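Local structure of catechol 1,2-dioxygenase (Acinetobacter sp., 1DMH) at residues 165-170 with 177-182; 227-232 with 290-295; 233-238 with 299-304. The protein catalyses the iron(III)-dependent intradiol cleavage of catechol by dioxygen to cis,cis-muconate, the first step from catechol in the beta-ketoadipate pathway. All coordinates share one frame; numbering follows the deposited sequence.

In the fold
All three contacts reach the large mixed beta-sheet of the catalytic domain. Interaction 1 comes first in the chain and closes before the others open; it ties the loop after strand 152-157 to strand 179-183, close to the iron site. Interactions 2 and 3 alternate along the chain: strand 220-230 and the start of neighbouring antiparallel strand 237-243, with the loop before it, supply their first segments, and strand 283-291 with the chain that follows it supplies their second. Their centres lie about 7 Å apart, and backbone bonds join them, Thr293 with Arg235 and Val229 with Leu237. Interaction 1 sits about 23 to 24 Å from both, centre to centre. Interaction 1 thus lies near the metal site, interaction 2 in the buried core, and interaction 3 at the surface beside helix 80-94.

Interaction 1: 165-170 with 177-182; sequences SHFDPT and NMRRSI
Arg179 reaches Ser165 side-on, two guanidinium nitrogens gripping two different oxygens. NH2 gives a nearly straight bond to the carbonyl O of Ser165 (2.8 Å, 162° at the hydrogen), lying in both the carbonyl and the guanidinium plane. NE donates to Ser165 OG at 2.8 Å, with the hydroxyl tilted from the guanidinium plane, and only weakly to Ser165 O. The hydroxyl donates in turn to Asn177 O (2.8 Å), in the carbonyl plane on a lone pair; chi1 of 59° sets OG between the backbone N and the carbonyl carbon, where it serves both partners. A water accepts from Ser165 N and donates to Asn177 O, giving that carbonyl a second donor. The remaining nitrogen, Arg179 NH1, is bonded to Leu109 O. His166 and Phe167 present ring edges to the arginine, Phe167 CD2 lying 3.5 Å from Arg179 NH2; His166 NE2 is itself engaged by the backbone N of Phe176. Asp168 OD1 accepts from Thr170 N, closing an Asx turn, and also from Thr170 OG1. The bonds tie the loop just after Tyr164, an iron ligand, to strand 179-183, consistent with a second-shell role beside the intradiol dioxygenase iron site.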
loop_
_atom_site.group_PDB
_atom_site.type_symbol
_atom_site.label_atom_id
_atom_site.label_comp_id
_atom_site.label_asym_id
_atom_site.label_seq_id
_atom_site.Cartn_x
_atom_site.Cartn_y
_atom_site.Cartn_z
ATOM N N SER A 165 -12.806 14.740 16.081
ATOM C CA SER A 165 -13.279 15.747 15.151
ATOM C C SER A 165 -12.363 15.648 13.924
ATOM O O SER A 165 -11.185 15.277 14.046
ATOM C CB SER A 165 -13.231 17.158 15.783
ATOM O OG SER A 165 -11.945 17.549 16.199
ATOM N N HIS A 166 -12.925 15.950 12.750
ATOM C CA HIS A 166 -12.224 15.901 11.471
ATOM C C HIS A 166 -12.047 14.469 10.948
ATOM O O HIS A 166 -11.607 14.271 9.822
ATOM C CB HIS A 166 -10.887 16.636 11.578
ATOM C CG HIS A 166 -11.037 18.075 11.959
ATOM N ND1 HIS A 166 -11.540 19.026 11.097
ATOM C CD2 HIS A 166 -10.868 18.704 13.148
ATOM C CE1 HIS A 166 -11.675 20.176 11.737
ATOM N NE2 HIS A 166 -11.275 20.008 12.983
ATOM N N PHE A 167 -12.390 13.471 11.755
ATOM C CA PHE A 167 -12.293 12.068 11.328
ATOM C C PHE A 167 -13.509 11.307 11.840
ATOM O O PHE A 167 -13.450 10.093 12.018
ATOM C CB PHE A 167 -11.035 11.371 11.870
ATOM C CG PHE A 167 -9.763 12.054 11.509
ATOM C CD1 PHE A 167 -9.137 11.780 10.299
ATOM C CD2 PHE A 167 -9.198 13.005 12.361
ATOM C CE1 PHE A 167 -7.965 12.440 9.931
ATOM C CE2 PHE A 167 -8.024 13.673 12.004
ATOM C CZ PHE A 167 -7.407 13.390 10.784
ATOM N N ASP A 168 -14.601 12.032 12.070
ATOM C CA ASP A 168 -15.828 11.441 12.579
ATOM C C ASP A 168 -16.640 10.882 11.425
ATOM O O ASP A 168 -17.186 11.636 10.614
ATOM C CB ASP A 168 -16.671 12.489 13.300
ATOM C CG ASP A 168 -17.801 11.868 14.096
ATOM O OD1 ASP A 168 -18.359 10.846 13.635
ATOM O OD2 ASP A 168 -18.142 12.413 15.169
ATOM N N PRO A 169 -16.750 9.546 11.347
ATOM C CA PRO A 169 -17.489 8.845 10.295
ATOM C C PRO A 169 -18.990 9.118 10.262
ATOM O O PRO A 169 -19.648 8.877 9.248
ATOM C CB PRO A 169 -17.191 7.381 10.607
ATOM C CG PRO A 169 -17.107 7.399 12.131
ATOM C CD PRO A 169 -16.161 8.567 12.280
ATOM N N THR A 170 -19.531 9.625 11.363
ATOM C CA THR A 170 -20.962 9.863 11.442
ATOM C C THR A 170 -21.423 11.280 11.136
ATOM O O THR A 170 -22.573 11.618 11.413
ATOM C CB THR A 170 -21.502 9.460 12.832
ATOM O OG1 THR A 170 -20.923 10.300 13.840
ATOM C CG2 THR A 170 -21.152 8.004 13.127
ATOM N N ASN A 177 -13.316 20.279 17.704
ATOM C CA ASN A 177 -13.991 19.845 18.913
ATOM C C ASN A 177 -12.993 18.897 19.602
ATOM O O ASN A 177 -12.410 18.023 18.942
ATOM C CB ASN A 177 -15.271 19.075 18.578
ATOM C CG ASN A 177 -16.112 18.771 19.812
ATOM O OD1 ASN A 177 -16.810 17.751 19.864
ATOM N ND2 ASN A 177 -16.075 19.659 20.792
ATOM N N MET A 178 -12.793 19.101 20.909
ATOM C CA MET A 178 -11.881 18.315 21.750
ATOM C C MET A 178 -10.416 18.385 21.295
ATOM O O MET A 178 -9.660 17.424 21.434
ATOM C CB MET A 178 -12.371 16.866 21.815
ATOM C CG MET A 178 -13.815 16.746 22.391
ATOM S SD MET A 178 -14.466 15.055 22.318
ATOM C CE MET A 178 -14.317 14.756 20.539
ATOM N N ARG A 179 -10.023 19.542 20.757
ATOM C CA ARG A 179 -8.658 19.783 20.297
ATOM C C ARG A 179 -8.305 21.232 20.689
ATOM O O ARG A 179 -8.940 22.167 20.205
ATOM C CB ARG A 179 -8.558 19.648 18.764
ATOM C CG ARG A 179 -8.832 18.260 18.174
ATOM C CD ARG A 179 -8.853 18.327 16.634
ATOM N NE ARG A 179 -9.154 17.046 15.988
ATOM C CZ ARG A 179 -8.301 16.022 15.905
ATOM N NH1 ARG A 179 -7.077 16.125 16.429
ATOM N NH2 ARG A 179 -8.666 14.907 15.275
ATOM N N ARG A 180 -7.303 21.422 21.546
ATOM C CA ARG A 180 -6.902 22.770 21.951
ATOM C C ARG A 180 -5.401 22.883 22.184
ATOM O O ARG A 180 -4.713 21.877 22.404
ATOM C CB ARG A 180 -7.593 23.176 23.259
ATOM C CG ARG A 180 -9.094 23.405 23.210
ATOM C CD ARG A 180 -9.486 24.609 22.354
ATOM N NE ARG A 180 -10.925 24.823 22.426
ATOM C CZ ARG A 180 -11.840 24.154 21.728
ATOM N NH1 ARG A 180 -11.484 23.247 20.826
ATOM N NH2 ARG A 180 -13.131 24.441 21.894
ATOM N N SER A 181 -4.900 24.118 22.138
ATOM C CA SER A 181 -3.503 24.398 22.448
ATOM C C SER A 181 -3.578 25.282 23.671
ATOM O O SER A 181 -4.335 26.248 23.688
ATOM C CB SER A 181 -2.807 25.170 21.331
ATOM O OG SER A 181 -2.640 24.347 20.205
ATOM N N ILE A 182 -2.821 24.943 24.698
ATOM C CA ILE A 182 -2.819 25.743 25.907
ATOM C C ILE A 182 -1.422 26.198 26.251
ATOM O O ILE A 182 -0.489 25.407 26.292
ATOM C CB ILE A 182 -3.429 24.969 27.079
ATOM C CG1 ILE A 182 -4.867 24.642 26.707
ATOM C CG2 ILE A 182 -3.361 25.791 28.389
ATOM C CD1 ILE A 182 -5.588 24.048 27.772
HETATM O O HOH W 1 -11.263 15.238 18.511
#

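Interaction 2: 227-232 with 290-295; sequences YFVSAD and LKLTRL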
loop_
_atom_site.group_PDB
_atom_site.type_symbol
_atom_site.label_atom_id
_atom_site.label_comp_id
_atom_site.label_asym_id
_atom_site.label_seq_id
_atom_site.Cartn_x
_atom_site.Cartn_y
_atom_site.Cartn_z
ATOM N N TYR A 227 -0.999 14.229 23.789
ATOM C CA TYR A 227 -0.295 15.451 24.140
ATOM C C TYR A 227 0.894 15.729 23.211
ATOM O O TYR A 227 1.607 14.806 22.796
ATOM C CB TYR A 227 0.352 15.370 25.529
ATOM C CG TYR A 227 -0.535 15.476 26.736
ATOM C CD1 TYR A 227 -1.268 14.378 27.191
ATOM C CD2 TYR A 227 -0.599 16.670 27.453
ATOM C CE1 TYR A 227 -2.049 14.466 28.351
ATOM C CE2 TYR A 227 -1.369 16.782 28.608
ATOM C CZ TYR A 227 -2.088 15.681 29.057
ATOM O OH TYR A 227 -2.823 15.790 30.212
ATOM N N PHE A 228 1.090 17.016 22.920
ATOM C CA PHE A 228 2.269 17.547 22.236
ATOM C C PHE A 228 2.623 18.635 23.269
ATOM O O PHE A 228 1.744 19.371 23.724
ATOM C CB PHE A 228 1.961 18.276 20.933
ATOM C CG PHE A 228 2.117 17.445 19.701
ATOM C CD1 PHE A 228 2.952 16.332 19.670
ATOM C CD2 PHE A 228 1.441 17.796 18.557
ATOM C CE1 PHE A 228 3.095 15.576 18.490
ATOM C CE2 PHE A 228 1.572 17.054 17.376
ATOM C CZ PHE A 228 2.402 15.942 17.343
ATOM N N VAL A 229 3.875 18.698 23.692
ATOM C CA VAL A 229 4.283 19.770 24.578
ATOM C C VAL A 229 5.583 20.304 23.975
ATOM O O VAL A 229 6.525 19.543 23.712
ATOM C CB VAL A 229 4.555 19.300 26.034
ATOM C CG1 VAL A 229 4.892 20.521 26.927
ATOM C CG2 VAL A 229 3.330 18.579 26.592
ATOM N N SER A 230 5.619 21.600 23.704
ATOM C CA SER A 230 6.836 22.216 23.189
ATOM C C SER A 230 7.150 23.509 23.969
ATOM O O SER A 230 6.250 24.149 24.539
ATOM C CB SER A 230 6.723 22.486 21.680
ATOM O OG SER A 230 5.633 23.305 21.358
ATOM N N ALA A 231 8.430 23.860 24.015
ATOM C CA ALA A 231 8.888 25.045 24.730
ATOM C C ALA A 231 10.311 25.357 24.292
ATOM O O ALA A 231 11.059 24.450 23.917
ATOM C CB ALA A 231 8.866 24.784 26.225
ATOM N N ASP A 232 10.699 26.627 24.358
ATOM C CA ASP A 232 12.051 26.989 23.974
ATOM C C ASP A 232 13.095 26.228 24.784
ATOM O O ASP A 232 12.885 25.886 25.958
ATOM C CB ASP A 232 12.247 28.495 24.120
ATOM C CG ASP A 232 11.395 29.276 23.145
ATOM O OD1 ASP A 232 11.493 29.004 21.934
ATOM O OD2 ASP A 232 10.626 30.162 23.576
ATOM N N LEU A 290 3.968 16.936 33.169
ATOM C CA LEU A 290 4.915 16.497 32.154
ATOM C C LEU A 290 6.241 17.196 32.371
ATOM O O LEU A 290 6.274 18.383 32.680
ATOM C CB LEU A 290 4.402 16.814 30.748
ATOM C CG LEU A 290 3.096 16.097 30.413
ATOM C CD1 LEU A 290 1.967 16.984 30.891
ATOM C CD2 LEU A 290 2.957 15.822 28.909
ATOM N N LYS A 291 7.330 16.446 32.216
ATOM C CA LYS A 291 8.676 16.996 32.377
ATOM C C LYS A 291 9.377 16.868 31.029
ATOM O O LYS A 291 9.387 15.787 30.415
ATOM C CB LYS A 291 9.455 16.242 33.463
ATOM C CG LYS A 291 10.846 16.843 33.749
ATOM C CD LYS A 291 11.529 16.103 34.911
ATOM C CE LYS A 291 12.989 16.515 35.117
ATOM N NZ LYS A 291 13.108 17.936 35.501
ATOM N N LEU A 292 9.950 17.981 30.579
ATOM C CA LEU A 292 10.621 18.053 29.282
ATOM C C LEU A 292 12.147 17.832 29.305
ATOM O O LEU A 292 12.791 17.930 30.349
ATOM C CB LEU A 292 10.315 19.409 28.637
ATOM C CG LEU A 292 8.864 19.832 28.401
ATOM C CD1 LEU A 292 8.877 21.157 27.674
ATOM C CD2 LEU A 292 8.113 18.794 27.567
ATOM N N THR A 293 12.710 17.514 28.144
ATOM C CA THR A 293 14.148 17.322 28.033
ATOM C C THR A 293 14.729 18.464 27.185
ATOM O O THR A 293 14.047 19.054 26.330
ATOM C CB THR A 293 14.497 15.957 27.391
ATOM O OG1 THR A 293 13.894 15.869 26.099
ATOM C CG2 THR A 293 13.974 14.811 28.239
ATOM N N ARG A 294 15.993 18.784 27.454
ATOM C CA ARG A 294 16.702 19.844 26.750
ATOM C C ARG A 294 17.128 19.416 25.353
ATOM O O ARG A 294 17.280 18.219 25.072
ATOM C CB ARG A 294 17.976 20.245 27.505
ATOM C CG ARG A 294 17.807 21.129 28.716
ATOM C CD ARG A 294 19.167 21.756 29.045
ATOM N NE ARG A 294 19.081 22.769 30.094
ATOM C CZ ARG A 294 18.916 22.503 31.389
ATOM N NH1 ARG A 294 18.818 21.241 31.805
ATOM N NH2 ARG A 294 18.866 23.498 32.271
ATOM N N LEU A 295 17.343 20.411 24.496
ATOM C CA LEU A 295 17.799 20.184 23.132
ATOM C C LEU A 295 19.168 19.507 23.215
ATOM O O LEU A 295 19.843 19.583 24.241
ATOM C CB LEU A 295 17.920 21.511 22.378
ATOM C CG LEU A 295 16.618 22.263 22.119
ATOM C CD1 LEU A 295 16.930 23.593 21.475
ATOM C CD2 LEU A 295 15.702 21.440 21.215
#
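Leu290 and Leu292 push their methyl groups against Tyr227, Val229 and Ala231, alternate residues of the facing segment. The contact is wholly apolar, with no hydrogen bond between the segments; the closest pair of alpha carbons, Val229 and Leu292, stands 8.1 Å apart, a separation filled by side chains.

Among the aliphatic contacts, Val229 is central and divides its two methyls between the leucines. With CG1 anti to the backbone N (chi1 -176°), that methyl meets Leu292 CD2 at 3.7 Å, while CG2 meets Leu290 CD2 at 3.6 Å. The other methyl of Leu292, CD1, reaches on to Ala231 CB at 3.9 Å.

The aromatic contact is made by Leu290, which sets both methyls beside the Tyr227 ring: its CD2 approaches Tyr227 CD2 obliquely at 3.9 Å, and its CD1 lies 4.0 Å from Tyr227 CE2. The phenol oxygen takes no part in this packing, being hydrogen-bonded to the hydroxyl of Tyr190.

Around this cluster, Ile140 of strand 133-141 touches Val229 and Leu290, and Leu237 of strand 237-243 touches both leucines. Side chains from strands 220-230 and 283-291, not paired with each other, and from the residues just beyond them thus meet inside the curled mixed sheet, forming part of the buried hydrophobic core of the intradiol dioxygenase beta domain.

Interaction 3: 233-238 with 299-304; sequences GHRKLT and VDNQVV
Asp300 points its carboxylate at the backbone of Arg235 and Lys236 and accepts a hydrogen bond from Lys236 N: the nitrogen donates to Asp300 OD2 at 2.7 Å and 169°, on the syn side but tilted out of the carboxylate plane. A chi1 of -171° swings the carboxylate away from its own amide nitrogen and across to the other segment, while its other oxygen, OD1, accepts from Gln302 N at 3.0 Å. This second bond closes an Asx turn, so a single carboxylate both shapes its own loop and fastens it to the approach to strand 237-243. A longer polar link runs through water, which accepts from Lys236 NZ at 2.8 Å and makes a weak bond to Val304 O.

The loop 299-304 follows strand 283-291 on the surface of the catalytic domain, and through Asn301 and Gln302 it also touches helix 80-94. Arg235 joins the same parts: its NH1 forms a salt bridge with Asp92 on that helix, and its NE bonds to Thr293 OG1.

Packing against the arginine comes from two directions. Gln302 lays CG over one guanidinium face, 3.4 Å from Arg235 NH1, whereas the amide of Asn301 lies at the guanidinium edge, the two planes nearly coplanar at 30°. Arg235 CB rests 3.5 Å from Asp300 OD1.

The apolar part is small. Val303 CG1 touches Lys236 at CB and CD, both at 4.0 Å, crossing the extended lysine chain at about a right angle; that lysine also makes a cation-pi contact with Phe228. Beyond it, Val304 packs on Asp53 of the second subunit.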
loop_
_atom_site.group_PDB
_atom_site.type_symbol
_atom_site.label_atom_id
_atom_site.label_comp_id
_atom_site.label_asym_id
_atom_site.label_seq_id
_atom_site.Cartn_x
_atom_site.Cartn_y
_atom_site.Cartn_z
ATOM N N GLY A 233 14.213 25.922 24.137
ATOM C CA GLY A 233 15.279 25.198 24.806
ATOM C C GLY A 233 15.032 23.716 25.056
ATOM O O GLY A 233 15.915 23.004 25.545
ATOM N N HIS A 234 13.843 23.226 24.724
ATOM C CA HIS A 234 13.550 21.807 24.960
ATOM C C HIS A 234 13.069 21.113 23.703
ATOM O O HIS A 234 12.611 21.767 22.744
ATOM C CB HIS A 234 12.475 21.632 26.035
ATOM C CG HIS A 234 12.870 22.153 27.378
ATOM N ND1 HIS A 234 12.916 23.499 27.668
ATOM C CD2 HIS A 234 13.264 21.508 28.503
ATOM C CE1 HIS A 234 13.318 23.661 28.915
ATOM N NE2 HIS A 234 13.538 22.470 29.445
ATOM N N ARG A 235 13.179 19.789 23.718
ATOM C CA ARG A 235 12.730 18.984 22.585
ATOM C C ARG A 235 11.208 18.868 22.669
ATOM O O ARG A 235 10.621 18.994 23.749
ATOM C CB ARG A 235 13.370 17.587 22.625
ATOM C CG ARG A 235 14.910 17.610 22.617
ATOM C CD ARG A 235 15.500 16.207 22.461
ATOM N NE ARG A 235 15.064 15.306 23.521
ATOM C CZ ARG A 235 15.340 14.004 23.558
ATOM N NH1 ARG A 235 16.065 13.431 22.593
ATOM N NH2 ARG A 235 14.890 13.270 24.568
ATOM N N LYS A 236 10.567 18.646 21.529
ATOM C CA LYS A 236 9.113 18.517 21.511
ATOM C C LYS A 236 8.743 17.121 22.029
ATOM O O LYS A 236 9.273 16.096 21.557
ATOM C CB LYS A 236 8.588 18.721 20.103
ATOM C CG LYS A 236 7.111 18.758 20.011
ATOM C CD LYS A 236 6.755 18.963 18.558
ATOM C CE LYS A 236 5.267 19.192 18.396
ATOM N NZ LYS A 236 4.979 19.658 17.004
ATOM N N LEU A 237 7.850 17.090 23.015
ATOM C CA LEU A 237 7.429 15.830 23.633
ATOM C C LEU A 237 6.145 15.339 22.985
ATOM O O LEU A 237 5.202 16.102 22.818
ATOM C CB LEU A 237 7.137 16.035 25.139
ATOM C CG LEU A 237 7.206 14.930 26.214
ATOM C CD1 LEU A 237 6.206 15.280 27.269
ATOM C CD2 LEU A 237 7.025 13.554 25.660
ATOM N N THR A 238 6.108 14.066 22.615
ATOM C CA THR A 238 4.900 13.464 22.069
ATOM C C THR A 238 4.566 12.337 23.036
ATOM O O THR A 238 5.410 11.477 23.292
ATOM C CB THR A 238 5.115 12.846 20.664
ATOM O OG1 THR A 238 5.431 13.891 19.740
ATOM C CG2 THR A 238 3.847 12.082 20.182
ATOM N N VAL A 299 19.850 21.281 19.065
ATOM C CA VAL A 299 18.830 20.776 18.143
ATOM C C VAL A 299 17.921 19.704 18.736
ATOM O O VAL A 299 18.304 18.973 19.660
ATOM C CB VAL A 299 19.454 20.176 16.851
ATOM C CG1 VAL A 299 20.251 21.236 16.102
ATOM C CG2 VAL A 299 20.341 18.996 17.211
ATOM N N ASP A 300 16.710 19.626 18.186
ATOM C CA ASP A 300 15.735 18.622 18.613
ATOM C C ASP A 300 15.999 17.408 17.734
ATOM O O ASP A 300 15.524 17.345 16.596
ATOM C CB ASP A 300 14.294 19.080 18.391
ATOM C CG ASP A 300 13.311 18.129 19.026
ATOM O OD1 ASP A 300 13.663 16.943 19.162
ATOM O OD2 ASP A 300 12.210 18.549 19.381
ATOM N N ASN A 301 16.750 16.450 18.267
ATOM C CA ASN A 301 17.122 15.272 17.497
ATOM C C ASN A 301 16.015 14.240 17.279
ATOM O O ASN A 301 16.217 13.255 16.564
ATOM C CB ASN A 301 18.329 14.576 18.139
ATOM C CG ASN A 301 18.063 14.108 19.561
ATOM O OD1 ASN A 301 18.723 13.177 20.047
ATOM N ND2 ASN A 301 17.128 14.757 20.246
ATOM N N GLN A 302 14.840 14.471 17.850
ATOM C CA GLN A 302 13.782 13.489 17.701
ATOM C C GLN A 302 12.431 13.997 17.163
ATOM O O GLN A 302 11.477 13.229 17.089
ATOM C CB GLN A 302 13.634 12.744 19.043
ATOM C CG GLN A 302 13.482 13.637 20.319
ATOM C CD GLN A 302 12.056 14.160 20.547
ATOM O OE1 GLN A 302 11.682 15.295 20.177
ATOM N NE2 GLN A 302 11.241 13.312 21.150
ATOM N N VAL A 303 12.342 15.267 16.761
ATOM C CA VAL A 303 11.073 15.760 16.231
ATOM C C VAL A 303 10.777 15.014 14.946
ATOM O O VAL A 303 11.679 14.726 14.154
ATOM C CB VAL A 303 11.038 17.235 15.743
ATOM C CG1 VAL A 303 9.878 17.937 16.366
ATOM C CG2 VAL A 303 12.355 17.911 15.905
ATOM N N VAL A 304 9.501 14.762 14.713
ATOM C CA VAL A 304 9.114 14.086 13.499
ATOM C C VAL A 304 8.291 14.990 12.600
ATOM O O VAL A 304 7.323 15.629 13.031
ATOM C CB VAL A 304 8.320 12.809 13.811
ATOM C CG1 VAL A 304 7.876 12.143 12.517
ATOM C CG2 VAL A 304 9.187 11.861 14.652
HETATM O O HOH W 2 6.176 17.706 15.346
#